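Local coordinates for protein xylulose kinase (Escherichia coli, PDB 2ITM) that phosphorylates D-xylulose to D-xylulose 5-phosphate with ATP, working as a homodimeric sugar kinase of the FGGY family, at residues K131-W134 with V135-H138; E141-R144 with Q145-K148; A463-Q466 with P467-E470; F472-L475 with Y476-L480. All coordinates share one frame; numbering follows the deposited sequence.

Contact 1: residues K131-W134 with V135-H138; sequences KLLW and VQRH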
loop_
_atom_site.group_PDB
_atom_site.type_symbol
_atom_site.label_atom_id
_atom_site.label_comp_id
_atom_site.label_asym_id
_atom_site.label_seq_id
_atom_site.Cartn_x
_atom_site.Cartn_y
_atom_site.Cartn_z
ATOM N N LYS A 131 -7.446 -34.753 -8.094
ATOM C CA LYS A 131 -8.668 -34.793 -7.324
ATOM C C LYS A 131 -9.028 -36.222 -6.976
ATOM O O LYS A 131 -9.474 -36.514 -5.883
ATOM C CB LYS A 131 -9.820 -34.145 -8.054
ATOM C CG LYS A 131 -9.792 -32.635 -8.048
ATOM C CD LYS A 131 -10.875 -32.050 -8.926
ATOM C CE LYS A 131 -10.545 -30.638 -9.323
ATOM N NZ LYS A 131 -11.480 -30.106 -10.333
ATOM N N LEU A 132 -8.815 -37.117 -7.923
ATOM C CA LEU A 132 -9.142 -38.510 -7.719
ATOM C C LEU A 132 -8.192 -39.285 -6.828
ATOM O O LEU A 132 -8.621 -40.153 -6.084
ATOM C CB LEU A 132 -9.394 -39.219 -9.034
ATOM C CG LEU A 132 -10.901 -39.077 -9.281
ATOM C CD1 LEU A 132 -11.185 -38.135 -10.389
ATOM C CD2 LEU A 132 -11.641 -40.372 -9.384
ATOM N N LEU A 133 -6.909 -38.963 -6.910
ATOM C CA LEU A 133 -5.949 -39.417 -5.919
ATOM C C LEU A 133 -6.328 -38.994 -4.510
ATOM O O LEU A 133 -6.245 -39.781 -3.590
ATOM C CB LEU A 133 -4.548 -38.934 -6.263
ATOM C CG LEU A 133 -3.541 -39.986 -6.720
ATOM C CD1 LEU A 133 -3.776 -40.346 -8.157
ATOM C CD2 LEU A 133 -2.132 -39.503 -6.524
ATOM N N TRP A 134 -6.751 -37.749 -4.346
ATOM C CA TRP A 134 -7.202 -37.263 -3.050
ATOM C C TRP A 134 -8.370 -38.070 -2.502
ATOM O O TRP A 134 -8.350 -38.496 -1.359
ATOM C CB TRP A 134 -7.571 -35.782 -3.108
ATOM C CG TRP A 134 -7.910 -35.173 -1.788
ATOM C CD1 TRP A 134 -7.084 -34.458 -0.998
ATOM C CD2 TRP A 134 -9.163 -35.225 -1.106
ATOM N NE1 TRP A 134 -7.735 -34.052 0.141
ATOM C CE2 TRP A 134 -9.020 -34.513 0.093
ATOM C CE3 TRP A 134 -10.398 -35.799 -1.388
ATOM C CZ2 TRP A 134 -10.058 -34.361 0.998
ATOM C CZ3 TRP A 134 -11.421 -35.642 -0.493
ATOM C CH2 TRP A 134 -11.246 -34.935 0.687
ATOM N N VAL A 135 -9.377 -38.301 -3.326
ATOM C CA VAL A 135 -10.487 -39.143 -2.923
ATOM C C VAL A 135 -10.037 -40.555 -2.553
ATOM O O VAL A 135 -10.418 -41.079 -1.520
ATOM C CB VAL A 135 -11.596 -39.184 -3.987
ATOM C CG1 VAL A 135 -12.599 -40.293 -3.682
ATOM C CG2 VAL A 135 -12.291 -37.839 -4.085
ATOM N N GLN A 136 -9.201 -41.153 -3.382
ATOM C CA GLN A 136 -8.628 -42.436 -3.039
ATOM C C GLN A 136 -7.987 -42.432 -1.659
ATOM O O GLN A 136 -8.137 -43.374 -0.902
ATOM C CB GLN A 136 -7.626 -42.907 -4.082
ATOM C CG GLN A 136 -7.167 -44.324 -3.816
ATOM C CD GLN A 136 -6.113 -44.798 -4.772
ATOM O OE1 GLN A 136 -5.973 -45.991 -4.991
ATOM N NE2 GLN A 136 -5.350 -43.858 -5.333
ATOM N N ARG A 137 -7.291 -41.346 -1.343
ATOM C CA ARG A 137 -6.456 -41.270 -0.159
ATOM C C ARG A 137 -7.264 -40.871 1.054
ATOM O O ARG A 137 -6.973 -41.278 2.161
ATOM C CB ARG A 137 -5.325 -40.274 -0.377
ATOM C CG ARG A 137 -4.202 -40.814 -1.223
ATOM C CD ARG A 137 -3.327 -39.761 -1.865
ATOM N NE ARG A 137 -2.524 -39.053 -0.883
ATOM C CZ ARG A 137 -1.435 -39.547 -0.317
ATOM N NH1 ARG A 137 -1.003 -40.760 -0.629
ATOM N NH2 ARG A 137 -0.778 -38.821 0.568
ATOM N N HIS A 138 -8.292 -40.073 0.833
ATOM C CA HIS A 138 -9.049 -39.522 1.933
ATOM C C HIS A 138 -10.459 -40.092 2.063
ATOM O O HIS A 138 -11.075 -39.990 3.113
ATOM C CB HIS A 138 -9.085 -38.005 1.828
ATOM C CG HIS A 138 -7.759 -37.358 2.032
ATOM N ND1 HIS A 138 -7.392 -36.778 3.221
ATOM C CD2 HIS A 138 -6.706 -37.205 1.201
ATOM C CE1 HIS A 138 -6.171 -36.296 3.113
ATOM N NE2 HIS A 138 -5.732 -36.540 1.896
#
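W134 O takes the backbone N of H138 at 2.7 Å, the shortest hydrogen bond in this last turn of helix 128-138. A weaker bond reaches the same oxygen from R137 N, so two donors share it. Upstream the i to i+4 pattern is regular. V135 N bonds K131 O, Q136 N bonds L132 O, and R137 N bonds L133 O at 2.9 Å.

On the side-chain level the turn is carried by W134 and H138. The five-membered ring of W134 and the imidazole form an offset stack, with centroids 4.0 Å apart and planes at 10°. CD2 of H138 lies 3.5 Å from NE1 of W134. CB of H138 makes a CH-pi contact over the six-membered ring, 3.7 Å from its centroid. The indole CG stands anti to the backbone N (chi1 -174°), which carries the ring along the helix toward H138. V135 CG2 meets the indole edge, 3.9 Å from W134 CE3. Putting an alanine at W134 would probably leave the imidazole of H138 without its stacking partner and freer to turn.

K131 points its NZ to the carbonyl oxygens of H78, I94 and G126. H78 binds the substrate, so K131 probably acts from a second shell of the xylulose site. R137 forms a salt bridge with E104 of helix 102-111. W134 meets W40 and has a cation-pi contact with R100. V135 and Q136 pack on helix 140-143.

Contact 2: residues E141-R144 with Q145-K148; sequences EIFR and QIDK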
loop_
_atom_site.group_PDB
_atom_site.type_symbol
_atom_site.label_atom_id
_atom_site.label_comp_id
_atom_site.label_asym_id
_atom_site.label_seq_id
_atom_site.Cartn_x
_atom_site.Cartn_y
_atom_site.Cartn_z
ATOM N N GLU A 141 -13.637 -45.358 0.731
ATOM C CA GLU A 141 -14.942 -45.963 0.625
ATOM C C GLU A 141 -15.693 -45.476 -0.600
ATOM O O GLU A 141 -16.346 -46.252 -1.274
ATOM C CB GLU A 141 -15.744 -45.650 1.877
ATOM C CG GLU A 141 -14.888 -45.402 3.109
ATOM C CD GLU A 141 -14.297 -44.002 3.160
ATOM O OE1 GLU A 141 -13.377 -43.778 3.967
ATOM O OE2 GLU A 141 -14.750 -43.128 2.407
ATOM N N ILE A 142 -15.589 -44.184 -0.876
ATOM C CA ILE A 142 -16.072 -43.607 -2.124
ATOM C C ILE A 142 -15.324 -44.133 -3.338
ATOM O O ILE A 142 -15.936 -44.544 -4.301
ATOM C CB ILE A 142 -15.958 -42.090 -2.095
ATOM C CG1 ILE A 142 -16.753 -41.488 -0.942
ATOM C CG2 ILE A 142 -16.322 -41.511 -3.418
ATOM C CD1 ILE A 142 -18.202 -41.670 -1.041
ATOM N N PHE A 143 -14.001 -44.094 -3.293
ATOM C CA PHE A 143 -13.191 -44.519 -4.425
ATOM C C PHE A 143 -13.547 -45.919 -4.891
ATOM O O PHE A 143 -13.660 -46.180 -6.077
ATOM C CB PHE A 143 -11.704 -44.449 -4.094
ATOM C CG PHE A 143 -10.815 -44.587 -5.287
ATOM C CD1 PHE A 143 -10.537 -43.506 -6.086
ATOM C CD2 PHE A 143 -10.264 -45.805 -5.618
ATOM C CE1 PHE A 143 -9.734 -43.638 -7.182
ATOM C CE2 PHE A 143 -9.454 -45.940 -6.705
ATOM C CZ PHE A 143 -9.194 -44.852 -7.492
ATOM N N ARG A 144 -13.716 -46.813 -3.928
ATOM C CA ARG A 144 -14.098 -48.197 -4.161
ATOM C C ARG A 144 -15.323 -48.334 -5.064
ATOM O O ARG A 144 -15.474 -49.323 -5.750
ATOM C CB ARG A 144 -14.387 -48.867 -2.820
ATOM C CG ARG A 144 -13.860 -50.277 -2.665
ATOM C CD ARG A 144 -14.192 -50.925 -1.323
ATOM N NE ARG A 144 -13.520 -52.213 -1.158
ATOM C CZ ARG A 144 -13.425 -52.878 -0.009
ATOM N NH1 ARG A 144 -13.963 -52.390 1.100
ATOM N NH2 ARG A 144 -12.787 -54.040 0.033
ATOM N N GLN A 145 -16.191 -47.332 -5.051
ATOM C CA GLN A 145 -17.474 -47.403 -5.747
ATOM C C GLN A 145 -17.494 -46.708 -7.126
ATOM O O GLN A 145 -18.505 -46.688 -7.799
ATOM C CB GLN A 145 -18.578 -46.805 -4.879
ATOM C CG GLN A 145 -18.830 -47.485 -3.569
ATOM C CD GLN A 145 -19.817 -46.700 -2.726
ATOM O OE1 GLN A 145 -19.442 -46.070 -1.748
ATOM N NE2 GLN A 145 -21.072 -46.724 -3.121
ATOM N N ILE A 146 -16.375 -46.134 -7.534
ATOM C CA ILE A 146 -16.333 -45.343 -8.752
ATOM C C ILE A 146 -16.469 -46.202 -10.000
ATOM O O ILE A 146 -15.688 -47.114 -10.218
ATOM C CB ILE A 146 -15.021 -44.553 -8.839
ATOM C CG1 ILE A 146 -14.914 -43.525 -7.728
ATOM C CG2 ILE A 146 -14.890 -43.877 -10.184
ATOM C CD1 ILE A 146 -13.599 -42.855 -7.691
ATOM N N ASP A 147 -17.467 -45.891 -10.817
ATOM C CA ASP A 147 -17.640 -46.537 -12.103
ATOM C C ASP A 147 -17.313 -45.590 -13.219
ATOM O O ASP A 147 -16.862 -45.989 -14.272
ATOM C CB ASP A 147 -19.062 -47.096 -12.232
ATOM C CG ASP A 147 -19.219 -48.019 -13.431
ATOM O OD1 ASP A 147 -19.887 -47.646 -14.411
ATOM O OD2 ASP A 147 -18.700 -49.128 -13.499
ATOM N N LYS A 148 -17.544 -44.315 -12.966
ATOM C CA LYS A 148 -17.434 -43.291 -13.984
ATOM C C LYS A 148 -17.020 -41.955 -13.377
ATOM O O LYS A 148 -17.495 -41.567 -12.317
ATOM C CB LYS A 148 -18.759 -43.136 -14.726
ATOM C CG LYS A 148 -18.637 -43.153 -16.212
ATOM C CD LYS A 148 -18.051 -44.448 -16.681
ATOM C CE LYS A 148 -18.914 -45.050 -17.743
ATOM N NZ LYS A 148 -18.238 -46.169 -18.397
#
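I146 folds back on F143 where the short helix 140-143 gives way to a type I beta turn, F143 to I146. The closing bond runs from I146 N to F143 O, at 3.1 Å and nearly straight at the hydrogen (169°). Just before it, Q145 N bonds I142 O at 2.9 Å. Both bonds run from residue i+3 back to residue i.

The side chains follow the same path. CD1 of I146 touches CD1 of F143 at 3.5 Å, and the two side chains approach at a slant. The isoleucine keeps CG1 beside its own backbone N (chi1 -65°), and this sends CD1 back to the phenylalanine. I146 CD1 also lies 3.7 Å from F143 CA, packing on the root of that side chain as well as on the ring. F143 in turn holds its CG anti to the backbone N (chi1 -168°), which sets the ring beside the isoleucine. CG1 of I146 also lies against the carbonyl oxygen of F143. The aliphatic part of Q145 runs past the preceding turn, with its CB near I142 O and its CG near E141 O.

A second shell holds the turn in place. I146 packs on L132 of helix 128-138 and on L82 of strand 81-83, and F143 lies against Q136 and L194. Beyond the turn the chain joins strand 81-83 through a classic beta bulge at L83, and just before it the carbonyl oxygen of I146 accepts a hydrogen bond from NE2 of Q198.

Contact 3: residues A463-Q466 with P467-E470; sequences AAYQ and PRRE
Q466 and P467 meet at a proline kink within helix 459-479. P467 has no NH to give to the turn before it, and its CD lies 3.3 Å from A463 O, where a helical NH would normally point. P467 CD also lies 3.3 Å from Q466 CB. The regular pattern resumes two residues on. R469 N bonds Y465 O at 3.0 Å, and E470 N bonds Q466 O at 3.1 Å.

Q466 bends at chi2 (-71°), and its amide comes alongside R469. The two side chains point the same way, with their amide and guanidinium planes steeply inclined. R469 carries its charge on to D378 of helix 358-381, where they form a salt bridge.

Y465 lies against R468. Its CD2 is 4.1 Å from R468 CD, and the guanidinium stands almost perpendicular to the ring. The phenol reaches away to bond E367. Cutting R468 back to an alanine would probably open a gap beside the Y465 ring and beside Y371 of helix 358-381, which its chain also touches. At its far end the R468 guanidinium turns an edge to the preceding turn, with NH1 3.8 Å from the carbonyl oxygen of A464.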
loop_
_atom_site.group_PDB
_atom_site.type_symbol
_atom_site.label_atom_id
_atom_site.label_comp_id
_atom_site.label_asym_id
_atom_site.label_seq_id
_atom_site.Cartn_x
_atom_site.Cartn_y
_atom_site.Cartn_z
ATOM N N ALA A 463 8.893 2.312 -28.573
ATOM C CA ALA A 463 10.269 2.478 -28.147
ATOM C C ALA A 463 10.365 3.111 -26.774
ATOM O O ALA A 463 11.225 2.754 -25.987
ATOM C CB ALA A 463 11.046 3.275 -29.146
ATOM N N ALA A 464 9.478 4.052 -26.501
ATOM C CA ALA A 464 9.432 4.726 -25.217
ATOM C C ALA A 464 9.003 3.788 -24.102
ATOM O O ALA A 464 9.348 3.979 -22.946
ATOM C CB ALA A 464 8.513 5.905 -25.280
ATOM N N TYR A 465 8.229 2.780 -24.456
ATOM C CA TYR A 465 7.676 1.901 -23.454
ATOM C C TYR A 465 8.668 0.819 -23.058
ATOM O O TYR A 465 8.597 0.285 -21.980
ATOM C CB TYR A 465 6.329 1.330 -23.895
ATOM C CG TYR A 465 5.144 2.151 -23.452
ATOM C CD1 TYR A 465 4.230 2.622 -24.361
ATOM C CD2 TYR A 465 4.941 2.447 -22.116
ATOM C CE1 TYR A 465 3.149 3.372 -23.963
ATOM C CE2 TYR A 465 3.858 3.186 -21.703
ATOM C CZ TYR A 465 2.962 3.646 -22.630
ATOM O OH TYR A 465 1.889 4.392 -22.234
ATOM N N GLN A 466 9.604 0.510 -23.940
ATOM C CA GLN A 466 10.408 -0.677 -23.748
ATOM C C GLN A 466 11.234 -0.665 -22.463
ATOM O O GLN A 466 11.233 -1.634 -21.734
ATOM C CB GLN A 466 11.262 -0.987 -24.967
ATOM C CG GLN A 466 10.503 -1.573 -26.130
ATOM C CD GLN A 466 10.056 -2.984 -25.888
ATOM O OE1 GLN A 466 10.878 -3.895 -25.808
ATOM N NE2 GLN A 466 8.752 -3.182 -25.781
ATOM N N PRO A 467 11.923 0.432 -22.180
ATOM C CA PRO A 467 12.651 0.551 -20.918
ATOM C C PRO A 467 11.757 0.532 -19.689
ATOM O O PRO A 467 12.190 0.101 -18.644
ATOM C CB PRO A 467 13.372 1.892 -21.032
ATOM C CG PRO A 467 12.760 2.594 -22.173
ATOM C CD PRO A 467 12.155 1.584 -23.057
ATOM N N ARG A 468 10.522 0.988 -19.826
ATOM C CA ARG A 468 9.564 0.885 -18.744
ATOM C C ARG A 468 9.126 -0.555 -18.457
ATOM O O ARG A 468 8.951 -0.932 -17.314
ATOM C CB ARG A 468 8.359 1.782 -18.997
ATOM C CG ARG A 468 8.697 3.247 -19.045
ATOM C CD ARG A 468 7.572 4.141 -19.497
ATOM N NE ARG A 468 7.505 5.366 -18.713
ATOM C CZ ARG A 468 8.176 6.451 -19.016
ATOM N NH1 ARG A 468 8.947 6.448 -20.085
ATOM N NH2 ARG A 468 8.087 7.535 -18.276
ATOM N N ARG A 469 8.959 -1.335 -19.520
ATOM C CA ARG A 469 8.660 -2.761 -19.435
ATOM C C ARG A 469 9.773 -3.501 -18.710
ATOM O O ARG A 469 9.515 -4.324 -17.855
ATOM C CB ARG A 469 8.476 -3.355 -20.839
ATOM C CG ARG A 469 7.058 -3.314 -21.385
ATOM C CD ARG A 469 6.949 -3.458 -22.876
ATOM N NE ARG A 469 6.728 -4.823 -23.340
ATOM C CZ ARG A 469 6.237 -5.787 -22.609
ATOM N NH1 ARG A 469 5.900 -5.553 -21.359
ATOM N NH2 ARG A 469 6.082 -6.993 -23.117
ATOM N N GLU A 470 11.007 -3.192 -19.082
ATOM C CA GLU A 470 12.195 -3.709 -18.426
ATOM C C GLU A 470 12.199 -3.361 -16.955
ATOM O O GLU A 470 12.489 -4.181 -16.120
ATOM C CB GLU A 470 13.408 -3.104 -19.096
ATOM C CG GLU A 470 14.729 -3.769 -18.810
ATOM C CD GLU A 470 15.858 -3.093 -19.563
ATOM O OE1 GLU A 470 15.677 -2.787 -20.757
ATOM O OE2 GLU A 470 16.906 -2.851 -18.952
#

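Contact 4: residues F472-L475 with Y476-L480; sequences FRRL and YQQLL
F472 O accepts the backbone N of Y476 at 2.8 Å, and the two aromatic side chains lie side by side. CB of Y476 sits over one face of the F472 ring. The closest ring atoms are F472 CZ and Y476 CD1, 3.9 Å apart, with the planes inclined at 34°. In both residues CG is anti to the backbone N (chi1 172° at F472), which sends both side chains the same way. F472 packs on P331 and A372, while Y476 stacks on Y332.

R473 O takes Q477 N at 3.1 Å. A water bridges weakly from the same oxygen to NE2 of Q477, whose chain bends back at chi2 (-54°). The guanidinium of R473 forms a salt bridge with D375.

These are the regular i to i+4 bonds of an alpha helix, here the last turns of helix 459-479. R474 O continues them with Q478 N at 3.1 Å.

L475 O receives L479 N at 3.2 Å. CD2 of L475 lies 3.9 Å from OE1 of Q478, and the two side chains slant across each other. L475 reaches W328 and F350, and L479 packs against L479 of the second subunit.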
loop_
_atom_site.group_PDB
_atom_site.type_symbol
_atom_site.label_atom_id
_atom_site.label_comp_id
_atom_site.label_asym_id
_atom_site.label_seq_id
_atom_site.Cartn_x
_atom_site.Cartn_y
_atom_site.Cartn_z
ATOM N N PHE A 472 9.544 -2.359 -15.040
ATOM C CA PHE A 472 8.427 -3.142 -14.520
ATOM C C PHE A 472 8.767 -4.592 -14.173
ATOM O O PHE A 472 8.507 -5.022 -13.097
ATOM C CB PHE A 472 7.233 -3.073 -15.473
ATOM C CG PHE A 472 6.106 -3.994 -15.112
ATOM C CD1 PHE A 472 5.116 -3.592 -14.255
ATOM C CD2 PHE A 472 6.037 -5.258 -15.640
ATOM C CE1 PHE A 472 4.092 -4.438 -13.931
ATOM C CE2 PHE A 472 5.015 -6.100 -15.313
ATOM C CZ PHE A 472 4.042 -5.689 -14.461
ATOM N N ARG A 473 9.338 -5.318 -15.123
ATOM C CA ARG A 473 9.720 -6.686 -14.934
ATOM C C ARG A 473 10.703 -6.866 -13.788
ATOM O O ARG A 473 10.603 -7.812 -13.039
ATOM C CB ARG A 473 10.310 -7.281 -16.199
ATOM C CG ARG A 473 9.282 -7.696 -17.200
ATOM C CD ARG A 473 9.808 -8.424 -18.398
ATOM N NE ARG A 473 10.839 -7.692 -19.101
ATOM C CZ ARG A 473 10.643 -7.015 -20.208
ATOM N NH1 ARG A 473 9.450 -6.955 -20.757
ATOM N NH2 ARG A 473 11.651 -6.389 -20.771
ATOM N N ARG A 474 11.663 -5.959 -13.687
ATOM C CA ARG A 474 12.634 -5.939 -12.603
ATOM C C ARG A 474 11.947 -5.793 -11.257
ATOM O O ARG A 474 12.150 -6.583 -10.360
ATOM C CB ARG A 474 13.607 -4.778 -12.805
ATOM C CG ARG A 474 14.965 -4.935 -12.157
ATOM C CD ARG A 474 15.548 -3.656 -11.553
ATOM N NE ARG A 474 15.392 -2.480 -12.404
ATOM C CZ ARG A 474 15.707 -2.436 -13.687
ATOM N NH1 ARG A 474 16.205 -3.505 -14.291
ATOM N NH2 ARG A 474 15.531 -1.334 -14.361
ATOM N N LEU A 475 11.122 -4.766 -11.138
ATOM C CA LEU A 475 10.382 -4.517 -9.924
ATOM C C LEU A 475 9.421 -5.647 -9.578
ATOM O O LEU A 475 9.356 -6.068 -8.441
ATOM C CB LEU A 475 9.636 -3.190 -10.014
ATOM C CG LEU A 475 10.384 -1.860 -9.960
ATOM C CD1 LEU A 475 9.426 -0.704 -10.010
ATOM C CD2 LEU A 475 11.259 -1.756 -8.739
ATOM N N TYR A 476 8.672 -6.124 -10.564
ATOM C CA TYR A 476 7.701 -7.194 -10.356
ATOM C C TYR A 476 8.379 -8.425 -9.755
ATOM O O TYR A 476 7.977 -8.934 -8.727
ATOM C CB TYR A 476 7.018 -7.534 -11.682
ATOM C CG TYR A 476 5.920 -8.574 -11.632
ATOM C CD1 TYR A 476 4.590 -8.208 -11.529
ATOM C CD2 TYR A 476 6.210 -9.918 -11.730
ATOM C CE1 TYR A 476 3.595 -9.149 -11.496
ATOM C CE2 TYR A 476 5.222 -10.854 -11.698
ATOM C CZ TYR A 476 3.915 -10.468 -11.579
ATOM O OH TYR A 476 2.933 -11.408 -11.550
ATOM N N GLN A 477 9.439 -8.876 -10.401
ATOM C CA GLN A 477 10.254 -9.927 -9.844
ATOM C C GLN A 477 10.712 -9.691 -8.404
ATOM O O GLN A 477 10.598 -10.567 -7.571
ATOM C CB GLN A 477 11.414 -10.242 -10.762
ATOM C CG GLN A 477 11.020 -11.073 -11.968
ATOM C CD GLN A 477 10.295 -12.350 -11.590
ATOM O OE1 GLN A 477 10.825 -13.164 -10.841
ATOM N NE2 GLN A 477 9.079 -12.525 -12.106
ATOM N N GLN A 478 11.201 -8.496 -8.119
ATOM C CA GLN A 478 11.705 -8.170 -6.796
ATOM C C GLN A 478 10.704 -8.388 -5.663
ATOM O O GLN A 478 11.069 -8.874 -4.611
ATOM C CB GLN A 478 12.237 -6.742 -6.763
ATOM C CG GLN A 478 13.693 -6.605 -7.137
ATOM C CD GLN A 478 14.251 -5.255 -6.762
ATOM O OE1 GLN A 478 13.946 -4.263 -7.395
ATOM N NE2 GLN A 478 15.052 -5.218 -5.722
ATOM N N LEU A 479 9.446 -8.030 -5.896
ATOM C CA LEU A 479 8.414 -8.075 -4.867
ATOM C C LEU A 479 7.624 -9.378 -4.905
ATOM O O LEU A 479 6.799 -9.634 -4.050
ATOM C CB LEU A 479 7.456 -6.893 -5.014
ATOM C CG LEU A 479 8.001 -5.473 -4.906
ATOM C CD1 LEU A 479 6.945 -4.524 -4.425
ATOM C CD2 LEU A 479 9.184 -5.424 -3.979
ATOM N N LEU A 480 7.887 -10.182 -5.921
ATOM C CA LEU A 480 7.161 -11.413 -6.173
ATOM C C LEU A 480 7.104 -12.346 -4.962
ATOM O O LEU A 480 6.072 -12.909 -4.662
ATOM C CB LEU A 480 7.794 -12.147 -7.348
ATOM C CG LEU A 480 6.931 -12.999 -8.262
ATOM C CD1 LEU A 480 7.761 -14.039 -8.966
ATOM C CD2 LEU A 480 5.800 -13.627 -7.540
HETATM O O HOH W 1 8.580 -10.070 -14.342
#

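Overall arrangement
The four contacts follow one another along the chain, and none nests in or crosses another. Each closes only a helical turn or a tight turn. Contact 1 ends helix 128-138 and contact 2 follows at once on helix 140-143. These two touch through packed side chains. In the N-terminal half contact 2 ties helix 140-143 to strand 81-83, and contact 1 is joined to that strand through I146. Contacts 3 and 4 adjoin on helix 459-479, their centres about 14 Å apart. They bind this C-terminal helix to helix 358-381, and contact 4 also reaches the second subunit. The centres of contacts 2 and 3 are about 55 Å apart.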